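Scavenger receptor with C-type lectin type I (Homo sapiens, PDB 2OX8) probably binds cell-surface glycans such as Lewis(x) through its C-type lectin carbohydrate-recognition domain. Local coordinates at residues A[54-59]-A[107-112]; A[70-75]-A[103-108]; A[90-95]-A[115-120]. One frame throughout, in Å; residues are numbered along the deposited sequence.

Contact 1: residues A[54-59]-A[107-112]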
loop_
_atom_site.group_PDB
_atom_site.type_symbol
_atom_site.label_atom_id
_atom_site.label_comp_id
_atom_site.label_asym_id
_atom_site.label_seq_id
_atom_site.Cartn_x
_atom_site.Cartn_y
_atom_site.Cartn_z
ATOM N N LYS A 54 -7.610 2.382 11.506
ATOM C CA LYS A 54 -8.150 1.852 12.762
ATOM C C LYS A 54 -7.562 0.462 13.016
ATOM O O LYS A 54 -7.227 0.122 14.148
ATOM C CB LYS A 54 -9.675 1.727 12.696
ATOM C CG LYS A 54 -10.404 2.922 12.113
ATOM C CD LYS A 54 -10.696 3.986 13.153
ATOM C CE LYS A 54 -11.248 5.258 12.499
ATOM N NZ LYS A 54 -10.226 5.932 11.619
ATOM N N GLN A 55 -7.447 -0.333 11.951
ATOM C CA GLN A 55 -6.897 -1.683 12.032
ATOM C C GLN A 55 -5.434 -1.746 12.424
ATOM O O GLN A 55 -4.995 -2.746 12.982
ATOM C CB GLN A 55 -7.036 -2.408 10.694
ATOM C CG GLN A 55 -8.443 -2.694 10.296
ATOM C CD GLN A 55 -9.261 -3.165 11.464
ATOM O OE1 GLN A 55 -8.847 -4.059 12.211
ATOM N NE2 GLN A 55 -10.437 -2.566 11.638
ATOM N N MET A 56 -4.674 -0.701 12.111
ATOM C CA MET A 56 -3.251 -0.688 12.422
ATOM C C MET A 56 -2.935 -0.487 13.900
ATOM O O MET A 56 -2.947 0.640 14.404
ATOM C CB MET A 56 -2.551 0.384 11.593
ATOM C CG MET A 56 -2.497 0.060 10.120
ATOM S SD MET A 56 -1.894 1.443 9.165
ATOM C CE MET A 56 -0.110 1.165 9.213
ATOM N N VAL A 57 -2.652 -1.588 14.591
ATOM C CA VAL A 57 -2.324 -1.534 16.012
ATOM C C VAL A 57 -0.815 -1.380 16.117
ATOM O O VAL A 57 -0.314 -0.487 16.813
ATOM C CB VAL A 57 -2.765 -2.814 16.735
ATOM C CG1 VAL A 57 -2.634 -2.627 18.250
ATOM C CG2 VAL A 57 -4.197 -3.152 16.357
ATOM N N GLY A 58 -0.091 -2.247 15.415
ATOM C CA GLY A 58 1.355 -2.149 15.422
ATOM C C GLY A 58 1.728 -0.858 14.714
ATOM O O GLY A 58 0.986 -0.388 13.851
ATOM N N ARG A 59 2.867 -0.275 15.077
ATOM C CA ARG A 59 3.314 0.971 14.466
ATOM C C ARG A 59 4.201 0.766 13.238
ATOM O O ARG A 59 4.816 1.705 12.729
ATOM C CB ARG A 59 4.043 1.823 15.500
ATOM C CG ARG A 59 3.140 2.817 16.196
ATOM C CD ARG A 59 2.625 2.311 17.527
ATOM N NE ARG A 59 1.645 3.224 18.127
ATOM C CZ ARG A 59 1.797 4.543 18.231
ATOM N NH1 ARG A 59 2.886 5.144 17.776
ATOM N NH2 ARG A 59 0.850 5.268 18.798
ATOM N N ALA A 107 5.267 2.823 -2.808
ATOM C CA ALA A 107 4.619 3.477 -1.678
ATOM C C ALA A 107 4.217 2.542 -0.521
ATOM O O ALA A 107 4.033 1.337 -0.686
ATOM C CB ALA A 107 3.397 4.256 -2.164
ATOM N N GLY A 108 4.094 3.139 0.658
ATOM C CA GLY A 108 3.716 2.414 1.845
ATOM C C GLY A 108 2.970 3.361 2.765
ATOM O O GLY A 108 3.178 4.579 2.732
ATOM N N LEU A 109 2.091 2.792 3.579
ATOM C CA LEU A 109 1.280 3.541 4.520
ATOM C C LEU A 109 2.068 3.579 5.817
ATOM O O LEU A 109 2.737 2.604 6.160
ATOM C CB LEU A 109 -0.036 2.792 4.735
ATOM C CG LEU A 109 -1.329 3.407 5.275
ATOM C CD1 LEU A 109 -2.285 2.269 5.605
ATOM C CD2 LEU A 109 -1.075 4.224 6.521
ATOM N N ILE A 110 2.018 4.695 6.532
ATOM C CA ILE A 110 2.727 4.781 7.809
ATOM C C ILE A 110 1.729 4.953 8.941
ATOM O O ILE A 110 0.581 5.328 8.709
ATOM C CB ILE A 110 3.709 5.972 7.858
ATOM C CG1 ILE A 110 2.937 7.290 7.740
ATOM C CG2 ILE A 110 4.756 5.814 6.770
ATOM C CD1 ILE A 110 3.810 8.517 7.605
ATOM N N TYR A 111 2.155 4.669 10.166
ATOM C CA TYR A 111 1.254 4.851 11.299
ATOM C C TYR A 111 0.901 6.326 11.216
ATOM O O TYR A 111 1.785 7.162 11.021
ATOM C CB TYR A 111 1.959 4.561 12.623
ATOM C CG TYR A 111 0.994 4.279 13.754
ATOM C CD1 TYR A 111 0.240 3.101 13.769
ATOM C CD2 TYR A 111 0.814 5.194 14.796
ATOM C CE1 TYR A 111 -0.664 2.839 14.787
ATOM C CE2 TYR A 111 -0.100 4.937 15.828
ATOM C CZ TYR A 111 -0.832 3.758 15.815
ATOM O OH TYR A 111 -1.723 3.480 16.831
ATOM N N ALA A 112 -0.385 6.629 11.342
ATOM C CA ALA A 112 -0.910 7.996 11.245
ATOM C C ALA A 112 -1.775 8.028 9.993
ATOM O O ALA A 112 -2.627 8.907 9.830
ATOM C CB ALA A 112 0.212 9.031 11.135
#

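Contact 2: residues A[70-75]-A[103-108]. With ZN (zinc ion), chain H.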
loop_
_atom_site.group_PDB
_atom_site.type_symbol
_atom_site.label_atom_id
_atom_site.label_comp_id
_atom_site.label_asym_id
_atom_site.label_seq_id
_atom_site.Cartn_x
_atom_site.Cartn_y
_atom_site.Cartn_z
ATOM N N GLU A 70 6.355 2.076 -13.622
ATOM C CA GLU A 70 6.033 1.939 -15.043
ATOM C C GLU A 70 6.530 3.202 -15.752
ATOM O O GLU A 70 7.283 3.136 -16.723
ATOM C CB GLU A 70 4.519 1.804 -15.255
ATOM C CG GLU A 70 4.126 1.370 -16.669
ATOM C CD GLU A 70 2.938 2.147 -17.244
ATOM O OE1 GLU A 70 1.886 2.246 -16.564
ATOM O OE2 GLU A 70 3.056 2.653 -18.387
ATOM N N ARG A 71 6.091 4.351 -15.242
ATOM C CA ARG A 71 6.456 5.656 -15.779
ATOM C C ARG A 71 6.694 6.619 -14.621
ATOM O O ARG A 71 5.755 7.011 -13.935
ATOM C CB ARG A 71 5.328 6.209 -16.646
ATOM C CG ARG A 71 4.903 5.317 -17.784
ATOM C CD ARG A 71 3.653 5.894 -18.418
ATOM N NE ARG A 71 3.040 4.999 -19.391
ATOM C CZ ARG A 71 1.802 5.147 -19.846
ATOM N NH1 ARG A 71 1.048 6.153 -19.412
ATOM N NH2 ARG A 71 1.319 4.291 -20.738
ATOM N N GLU A 72 7.949 7.007 -14.420
ATOM C CA GLU A 72 8.322 7.918 -13.340
ATOM C C GLU A 72 7.335 9.072 -13.099
ATOM O O GLU A 72 6.871 9.721 -14.036
ATOM C CB GLU A 72 9.719 8.473 -13.610
ATOM C CG GLU A 72 10.319 9.239 -12.445
ATOM C CD GLU A 72 10.284 8.452 -11.146
ATOM O OE1 GLU A 72 10.675 7.261 -11.141
ATOM O OE2 GLU A 72 9.869 9.039 -10.127
ATOM N N ASN A 73 7.021 9.300 -11.825
ATOM C CA ASN A 73 6.102 10.349 -11.381
ATOM C C ASN A 73 4.642 10.146 -11.769
ATOM O O ASN A 73 3.802 10.995 -11.470
ATOM C CB ASN A 73 6.559 11.717 -11.882
ATOM C CG ASN A 73 8.029 11.956 -11.644
ATOM O OD1 ASN A 73 8.543 11.705 -10.551
ATOM N ND2 ASN A 73 8.720 12.452 -12.669
ATOM N N GLU A 74 4.345 9.035 -12.440
ATOM C CA GLU A 74 2.971 8.715 -12.853
ATOM C C GLU A 74 2.507 7.568 -11.937
ATOM O O GLU A 74 2.459 6.398 -12.345
ATOM C CB GLU A 74 2.964 8.297 -14.338
ATOM C CG GLU A 74 1.591 8.259 -15.035
ATOM C CD GLU A 74 1.702 7.974 -16.543
ATOM O OE1 GLU A 74 0.692 7.582 -17.181
ATOM O OE2 GLU A 74 2.810 8.153 -17.093
ATOM N N TRP A 75 2.177 7.918 -10.693
ATOM C CA TRP A 75 1.769 6.937 -9.689
ATOM C C TRP A 75 0.456 6.267 -10.001
ATOM O O TRP A 75 -0.536 6.930 -10.302
ATOM C CB TRP A 75 1.738 7.577 -8.282
ATOM C CG TRP A 75 3.123 7.948 -7.828
ATOM C CD1 TRP A 75 3.903 8.950 -8.340
ATOM C CD2 TRP A 75 3.978 7.186 -6.958
ATOM N NE1 TRP A 75 5.186 8.843 -7.867
ATOM C CE2 TRP A 75 5.265 7.774 -7.017
ATOM C CE3 TRP A 75 3.784 6.061 -6.141
ATOM C CZ2 TRP A 75 6.352 7.277 -6.297
ATOM C CZ3 TRP A 75 4.869 5.565 -5.421
ATOM C CH2 TRP A 75 6.139 6.175 -5.506
ATOM N N GLY A 103 14.924 4.034 -7.099
ATOM C CA GLY A 103 14.582 2.983 -6.161
ATOM C C GLY A 103 13.343 3.263 -5.332
ATOM O O GLY A 103 12.538 2.366 -5.096
ATOM N N GLU A 104 13.184 4.505 -4.884
ATOM C CA GLU A 104 12.025 4.872 -4.067
ATOM C C GLU A 104 10.804 5.040 -4.958
ATOM O O GLU A 104 10.246 6.125 -5.075
ATOM C CB GLU A 104 12.299 6.176 -3.318
ATOM C CG GLU A 104 13.767 6.425 -3.053
ATOM C CD GLU A 104 13.982 7.508 -2.036
ATOM O OE1 GLU A 104 13.295 8.546 -2.137
ATOM O OE2 GLU A 104 14.838 7.319 -1.142
ATOM N N ASP A 105 10.383 3.945 -5.575
ATOM C CA ASP A 105 9.247 3.981 -6.480
ATOM C C ASP A 105 8.105 3.102 -5.972
ATOM O O ASP A 105 7.191 2.760 -6.719
ATOM C CB ASP A 105 9.724 3.530 -7.861
ATOM C CG ASP A 105 10.983 4.284 -8.321
ATOM O OD1 ASP A 105 10.870 5.468 -8.666
ATOM O OD2 ASP A 105 12.089 3.691 -8.320
ATOM N N CYS A 106 8.163 2.755 -4.687
ATOM C CA CYS A 106 7.154 1.911 -4.052
ATOM C C CYS A 106 6.578 2.591 -2.812
ATOM O O CYS A 106 7.309 2.892 -1.869
ATOM C CB CYS A 106 7.771 0.566 -3.659
ATOM S SG CYS A 106 8.392 -0.402 -5.075
ATOM N N ALA A 107 5.267 2.823 -2.808
ATOM C CA ALA A 107 4.619 3.477 -1.678
ATOM C C ALA A 107 4.217 2.542 -0.521
ATOM O O ALA A 107 4.033 1.337 -0.686
ATOM C CB ALA A 107 3.397 4.256 -2.164
ATOM N N GLY A 108 4.094 3.139 0.658
ATOM C CA GLY A 108 3.716 2.414 1.845
ATOM C C GLY A 108 2.970 3.361 2.765
ATOM O O GLY A 108 3.178 4.579 2.732
HETATM ZN ZN ZN H . 9.677 6.695 -9.059
#

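Contact 3: residues A[90-95]-A[115-120]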
loop_
_atom_site.group_PDB
_atom_site.type_symbol
_atom_site.label_atom_id
_atom_site.label_comp_id
_atom_site.label_asym_id
_atom_site.label_seq_id
_atom_site.Cartn_x
_atom_site.Cartn_y
_atom_site.Cartn_z
ATOM N N ALA A 90 3.249 15.039 3.814
ATOM C CA ALA A 90 3.642 16.419 3.508
ATOM C C ALA A 90 4.278 16.770 2.156
ATOM O O ALA A 90 3.725 17.573 1.404
ATOM C CB ALA A 90 4.534 16.942 4.631
ATOM N N GLY A 91 5.437 16.212 1.844
ATOM C CA GLY A 91 6.056 16.560 0.574
ATOM C C GLY A 91 6.141 15.428 -0.431
ATOM O O GLY A 91 7.042 15.410 -1.277
ATOM N N GLN A 92 5.185 14.505 -0.350
ATOM C CA GLN A 92 5.142 13.337 -1.223
ATOM C C GLN A 92 4.092 13.436 -2.332
ATOM O O GLN A 92 3.099 14.143 -2.197
ATOM C CB GLN A 92 4.851 12.100 -0.385
ATOM C CG GLN A 92 5.732 11.970 0.837
ATOM C CD GLN A 92 7.193 11.847 0.483
ATOM O OE1 GLN A 92 7.772 12.746 -0.125
ATOM N NE2 GLN A 92 7.803 10.728 0.860
ATOM N N PRO A 93 4.302 12.714 -3.446
ATOM C CA PRO A 93 5.458 11.847 -3.676
ATOM C C PRO A 93 6.559 12.541 -4.475
ATOM O O PRO A 93 7.579 11.927 -4.789
ATOM C CB PRO A 93 4.854 10.687 -4.438
ATOM C CG PRO A 93 3.882 11.371 -5.305
ATOM C CD PRO A 93 3.222 12.384 -4.392
ATOM N N ASP A 94 6.354 13.817 -4.798
ATOM C CA ASP A 94 7.338 14.570 -5.566
ATOM C C ASP A 94 8.576 14.960 -4.763
ATOM O O ASP A 94 9.548 15.450 -5.327
ATOM C CB ASP A 94 6.706 15.829 -6.206
ATOM C CG ASP A 94 5.647 16.503 -5.314
ATOM O OD1 ASP A 94 4.561 15.907 -5.093
ATOM O OD2 ASP A 94 5.893 17.640 -4.845
ATOM N N ASN A 95 8.547 14.731 -3.454
ATOM C CA ASN A 95 9.680 15.064 -2.586
ATOM C C ASN A 95 10.008 16.566 -2.585
ATOM O O ASN A 95 11.129 16.982 -2.859
ATOM C CB ASN A 95 10.904 14.253 -3.004
ATOM C CG ASN A 95 12.106 14.563 -2.165
ATOM O OD1 ASN A 95 12.006 14.703 -0.956
ATOM N ND2 ASN A 95 13.255 14.669 -2.800
ATOM N N TRP A 115 0.513 8.275 3.164
ATOM C CA TRP A 115 1.378 7.509 2.272
ATOM C C TRP A 115 2.712 8.202 2.071
ATOM O O TRP A 115 2.791 9.428 1.919
ATOM C CB TRP A 115 0.723 7.310 0.906
ATOM C CG TRP A 115 -0.691 6.874 0.982
ATOM C CD1 TRP A 115 -1.306 6.249 2.031
ATOM C CD2 TRP A 115 -1.686 7.048 -0.024
ATOM N NE1 TRP A 115 -2.636 6.031 1.745
ATOM C CE2 TRP A 115 -2.895 6.508 0.485
ATOM C CE3 TRP A 115 -1.678 7.611 -1.309
ATOM C CZ2 TRP A 115 -4.079 6.511 -0.248
ATOM C CZ3 TRP A 115 -2.853 7.618 -2.038
ATOM C CH2 TRP A 115 -4.039 7.070 -1.506
ATOM N N ASN A 116 3.758 7.393 2.056
ATOM C CA ASN A 116 5.109 7.869 1.894
ATOM C C ASN A 116 5.670 6.978 0.800
ATOM O O ASN A 116 5.221 5.847 0.623
ATOM C CB ASN A 116 5.862 7.664 3.218
ATOM C CG ASN A 116 7.192 8.400 3.271
ATOM O OD1 ASN A 116 7.296 9.560 2.858
ATOM N ND2 ASN A 116 8.213 7.735 3.800
ATOM N N ASP A 117 6.629 7.477 0.036
ATOM C CA ASP A 117 7.190 6.640 -0.997
ATOM C C ASP A 117 8.569 6.214 -0.546
ATOM O O ASP A 117 9.501 7.001 -0.553
ATOM C CB ASP A 117 7.254 7.391 -2.328
ATOM C CG ASP A 117 8.217 8.538 -2.297
ATOM O OD1 ASP A 117 8.084 9.380 -1.384
ATOM O OD2 ASP A 117 9.099 8.597 -3.181
ATOM N N PHE A 118 8.676 4.963 -0.127
ATOM C CA PHE A 118 9.930 4.399 0.334
ATOM C C PHE A 118 10.625 3.808 -0.874
ATOM O O PHE A 118 10.117 3.891 -1.997
ATOM C CB PHE A 118 9.679 3.260 1.326
ATOM C CG PHE A 118 8.625 3.557 2.343
ATOM C CD1 PHE A 118 7.300 3.739 1.961
ATOM C CD2 PHE A 118 8.952 3.642 3.693
ATOM C CE1 PHE A 118 6.320 3.999 2.911
ATOM C CE2 PHE A 118 7.973 3.903 4.649
ATOM C CZ PHE A 118 6.659 4.081 4.258
ATOM N N GLN A 119 11.792 3.213 -0.645
ATOM C CA GLN A 119 12.494 2.557 -1.727
ATOM C C GLN A 119 12.134 1.084 -1.643
ATOM O O GLN A 119 12.076 0.503 -0.556
ATOM C CB GLN A 119 14.015 2.684 -1.615
ATOM C CG GLN A 119 14.695 1.933 -2.762
ATOM C CD GLN A 119 16.160 1.664 -2.535
ATOM O OE1 GLN A 119 17.000 2.550 -2.699
ATOM N NE2 GLN A 119 16.480 0.431 -2.151
ATOM N N CYS A 120 11.892 0.476 -2.792
ATOM C CA CYS A 120 11.555 -0.932 -2.818
ATOM C C CYS A 120 12.794 -1.645 -2.283
ATOM O O CYS A 120 13.764 -0.992 -1.899
ATOM C CB CYS A 120 11.236 -1.335 -4.251
ATOM S SG CYS A 120 10.393 0.006 -5.170
#

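Contact 1: residues A[54-59]-A[107-112]
Tyr111 turns one face of its ring to the side chain of Arg59. Arg59 CG sits over the centre of that face, 3.6 Å from the Tyr111 ring centroid and 13° off the normal, which makes a CH-pi contact. Farther along the same side chain, Arg59 NE lies 3.4 Å from Tyr111 CE2. The guanidinium group in turn has the Tyr111 CE2 corner over one of its faces, with the two planes 33° apart. This is a tilted overlap, not a flat stack. The model is too tight at the outer end of the arginine, so its fine detail is doubtful. At the ring edge the partner is backbone: Met56 O is 3.2 Å from Tyr111 CE1, near the ring plane. Gly58 O approaches obliquely, 3.6 Å from Tyr111 CD1.

Two torsions bring the groups together. Tyr111 CG stands opposite its own backbone N (chi1 -161°), which sends the ring toward residues 56-59. A bend at chi2 folds the arginine over the ring.

Deeper in, the contact is apolar. Met56 points its thioether at the fork of Leu109, with Met56 SD 3.7 Å from Leu109 CD1 and 3.9 Å from Leu109 CD2. Met56 CE reaches 4.2 Å from Leu109 CD2. Phe19 and His62 also touch Met56, and Ile64 packs on Leu109. Met56 and Leu109 are buried, while Arg59 stays exposed.

The chain leaves helix 46-55 here and soon reaches Glu60 and His62, which bind a zinc ion. The contact joins the end of that helix and the loop after it to the end of strand 106-109 and the residues that follow. This is the passage from the second helix of the C-type lectin fold into strand 62-67, which pairs antiparallel with 106-109.

Contact 2: residues A[70-75]-A[103-108]
This contact forms part of a zinc site whose four protein ligands are Asp68, Glu72, His100 and Asp105. Its place between these loops is consistent with the auxiliary calcium site of C-type lectin domains. Glu72 holds the zinc ion with both carboxylate oxygens: Glu72 OE1 is 2.4 Å from zinc and Glu72 OE2 is 2.6 Å. Asp105 uses one oxygen, with Asp105 OD1 1.8 Å from zinc, a short distance. The two carboxylate planes are 64° apart, and the side chains cross at about a right angle. A bend at chi2 (52°) curls the Glu72 chain so that its carboxylate faces the ion. Glu72 sits in a type II beta turn, closed by a bond from Glu74 N to Arg71 O.

Beside the metal, the six-membered end of the Trp75 indole meets the other segment. Trp75 CH2 is 3.7 Å from Asp105 C, and Trp75 CZ3 is 3.8 Å from Ala107 CB. Glu104 O lies at the ring edge. Trp88 meets the same indole edge-to-face, and the His100 ring also meets it, steeply inclined.

Glu72 OE1 and Asp105 OD1 come within 3.1 Å of each other. Both oxygens bind the zinc, whose positive charge probably offsets their repulsion. The ion thereby ties the turn at 71-74 to the loop leading into strand 106-109.

Contact 3: residues A[90-95]-A[115-120]
Gln92 NE2 lies between two side-chain oxygens of the facing strand. A hydrogen bond from it to Asn116 OD1 is modelled at 2.4 Å, with an N-H...O angle of 132°. That is too short to be taken literally, so the detail of the bond is doubtful. Asp117 OD1 is also close to Gln92 NE2, at 2.6 Å, but the angle is poor for a bond. The residues belong to the two signatures of a C-type lectin sugar site: Gln92, Pro93 and Asp94 form the QPD motif, and Trp115, Asn116 and Asp117 the WND motif. In relatives, QPD goes with binding of galactose-type sugars. There the polar side chains of both motifs hold the conserved calcium, and they probably do so here, although none of the zinc ions seen in this structure is bound by them.

The peptide bond before Pro93 is cis. The amide planes of Gln92 and Asn116 are 28° apart, while the Asp117 carboxylate plane is steeply inclined to the Gln92 amide. Asp117 CG sits between its backbone N and carbonyl carbon (chi1 66°), which lifts the carboxylate toward the loop. Gln92 CG packs 4.0 Å from Trp115 O.

His100, a ligand of a nearby zinc ion, hydrogen-bonds to Pro93 O and touches Asp117. The Trp115 indole hydrogen-bonds to Gln49. On the strand itself, Asn116 ND2 lies 3.9 Å above the plane of the Phe118 ring, over its centre.

All three contacts lie in one C-type lectin domain, and each uses one of two neighbouring antiparallel strands, 106-109 or 115-118. Contacts 1 and 2 share Ala107 and Gly108 and use opposite ends of strand 106-109; their centres are 20 Å apart, on opposite sides of the chain's centre. Contact 3 uses strand 115-118; its centre is about 9 Å from that of contact 2 and about 15 Å from that of contact 1. The Cys106-Cys120 disulfide joins contacts 2 and 3. Along the chain, segments 54-59, 70-75 and 90-95 come first; their partners follow between 103 and 120. A helix end and two loops thus meet one strand pair, placing a zinc site beside the probable sugar-binding motifs.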